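Local structure of SAM-dependent O-methyltransferase (Leptospira interrogans, 2HNK) at residues K157-P161 against P196-I201. The protein probably transfers a methyl group from S-adenosylmethionine to a hydroxyl oxygen of an acceptor, and binds the cofactor product S-adenosyl-L-homocysteine. Sequence-based numbering, arbitrary orientation.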
loop_
_atom_site.group_PDB
_atom_site.type_symbol
_atom_site.label_atom_id
_atom_site.label_comp_id
_atom_site.label_asym_id
_atom_site.label_seq_id
_atom_site.Cartn_x
_atom_site.Cartn_y
_atom_site.Cartn_z
ATOM N N LYS C 157 17.614 13.092 -5.694
ATOM C CA LYS C 157 17.712 11.650 -5.925
ATOM C C LYS C 157 19.113 11.104 -5.703
ATOM O O LYS C 157 19.280 9.975 -5.221
ATOM C CB LYS C 157 17.234 11.301 -7.338
ATOM C CG LYS C 157 15.928 11.974 -7.775
ATOM C CD LYS C 157 14.766 11.637 -6.842
ATOM C CE LYS C 157 13.536 12.482 -7.147
ATOM N NZ LYS C 157 12.636 12.584 -5.968
ATOM N N GLU C 158 20.120 11.904 -6.053
ATOM C CA GLU C 158 21.518 11.478 -5.926
ATOM C C GLU C 158 21.895 11.233 -4.469
ATOM O O GLU C 158 22.821 10.463 -4.185
ATOM C CB GLU C 158 22.458 12.505 -6.552
ATOM C CG GLU C 158 22.527 13.803 -5.785
ATOM C CD GLU C 158 23.256 14.882 -6.538
ATOM O OE1 GLU C 158 23.338 14.794 -7.789
ATOM O OE2 GLU C 158 23.733 15.829 -5.872
ATOM N N ASN C 159 21.155 11.869 -3.557
ATOM C CA ASN C 159 21.359 11.698 -2.123
ATOM C C ASN C 159 20.510 10.638 -1.422
ATOM O O ASN C 159 20.600 10.504 -0.199
ATOM C CB ASN C 159 21.235 13.040 -1.398
ATOM C CG ASN C 159 22.586 13.725 -1.209
ATOM O OD1 ASN C 159 23.618 13.062 -1.108
ATOM N ND2 ASN C 159 22.582 15.049 -1.154
ATOM N N TYR C 160 19.703 9.886 -2.181
ATOM C CA TYR C 160 18.845 8.834 -1.613
ATOM C C TYR C 160 19.620 7.826 -0.747
ATOM O O TYR C 160 19.186 7.533 0.374
ATOM C CB TYR C 160 18.068 8.091 -2.709
ATOM C CG TYR C 160 16.695 8.632 -3.077
ATOM C CD1 TYR C 160 16.406 9.997 -3.028
ATOM C CD2 TYR C 160 15.686 7.759 -3.520
ATOM C CE1 TYR C 160 15.134 10.483 -3.379
ATOM C CE2 TYR C 160 14.417 8.233 -3.884
ATOM C CZ TYR C 160 14.149 9.591 -3.815
ATOM O OH TYR C 160 12.909 10.053 -4.176
ATOM N N PRO C 161 20.759 7.283 -1.254
ATOM C CA PRO C 161 21.530 6.377 -0.384
ATOM C C PRO C 161 22.082 7.026 0.895
ATOM O O PRO C 161 22.383 6.317 1.844
ATOM C CB PRO C 161 22.669 5.876 -1.290
ATOM C CG PRO C 161 22.750 6.842 -2.407
ATOM C CD PRO C 161 21.383 7.426 -2.585
ATOM N N PRO C 196 23.957 11.212 -12.036
ATOM C CA PRO C 196 24.026 11.151 -10.567
ATOM C C PRO C 196 22.706 10.786 -9.868
ATOM O O PRO C 196 22.731 10.121 -8.832
ATOM C CB PRO C 196 24.465 12.568 -10.180
ATOM C CG PRO C 196 25.265 13.031 -11.358
ATOM C CD PRO C 196 24.517 12.478 -12.551
ATOM N N SER C 197 21.574 11.206 -10.432
ATOM C CA SER C 197 20.254 10.921 -9.841
ATOM C C SER C 197 19.917 9.441 -10.004
ATOM O O SER C 197 19.554 8.761 -9.033
ATOM C CB SER C 197 19.170 11.796 -10.480
ATOM O OG SER C 197 19.155 11.616 -11.882
ATOM N N THR C 198 20.089 8.954 -11.235
ATOM C CA THR C 198 19.872 7.553 -11.577
ATOM C C THR C 198 20.759 6.635 -10.757
ATOM O O THR C 198 20.306 5.571 -10.313
ATOM C CB THR C 198 20.126 7.285 -13.073
ATOM O OG1 THR C 198 19.497 8.301 -13.859
ATOM C CG2 THR C 198 19.589 5.909 -13.483
ATOM N N VAL C 199 22.017 7.040 -10.557
ATOM C CA VAL C 199 22.948 6.261 -9.737
ATOM C C VAL C 199 22.469 6.213 -8.274
ATOM O O VAL C 199 22.387 5.140 -7.684
ATOM C CB VAL C 199 24.429 6.762 -9.879
ATOM C CG1 VAL C 199 25.365 6.060 -8.887
ATOM C CG2 VAL C 199 24.939 6.551 -11.320
ATOM N N GLY C 200 22.126 7.368 -7.708
ATOM C CA GLY C 200 21.608 7.448 -6.335
ATOM C C GLY C 200 20.424 6.525 -6.081
ATOM O O GLY C 200 20.425 5.753 -5.128
ATOM N N ILE C 201 19.429 6.581 -6.962
ATOM C CA ILE C 201 18.249 5.707 -6.879
ATOM C C ILE C 201 18.581 4.205 -6.989
ATOM O O ILE C 201 18.102 3.415 -6.175
ATOM C CB ILE C 201 17.155 6.143 -7.897
ATOM C CG1 ILE C 201 16.683 7.557 -7.564
ATOM C CG2 ILE C 201 15.974 5.147 -7.911
ATOM C CD1 ILE C 201 15.862 8.213 -8.641
#
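The ammonium group of K157, whose chain runs past I201, has several partners: NZ donates to Y160 OH at 3.1 Å, forms a salt bridge with D154, and also bonds to the backbone O of A155 and to N181 OD1. Y160 OH is tied in turn to the backbone O of D180, so the lysine and the tyrosine hold each other beside the ends of strands 148-153 and 175-180. With CG anti to its carbonyl carbon (chi1 -45°) and a bend at chi2, K157 lays its aliphatic part alongside I201, CB lying 3.6 Å from I201 CD1. K157 CB also meets S197 CB at 3.7 Å, while S197 OG turns to the indole NH of W184. The Y160 ring runs beside I201 as well, more loosely, and the ring also pairs edge-to-face (T-shaped) with F204. In this Rossmann-like methyltransferase fold, the contact joins the turn that follows strand 148-153 and leads into helix 160-170 to the first turns of helix 196-210. The turn adjoins the cofactor site: D156, just before it, binds S-adenosyl-L-homocysteine, and the K157 side chain comes to about 5 Å from the ligand. The closest pair of CA atoms across the contact is E158 and G200, 4.1 Å apart, and K157 O lies 3.6 Å from G200 CA; with no side chain there, the helix rests directly on the turn. No conventional hydrogen bond crosses the interface. Instead E158 CA makes a CA-H...O contact with P196 O, and on the far side of G200 the P161 ring sets CD 3.2 Å from G200 O. Toward solvent, the E158 chain extends alongside the P196 ring, its OE1 3.5 Å from P196 CB.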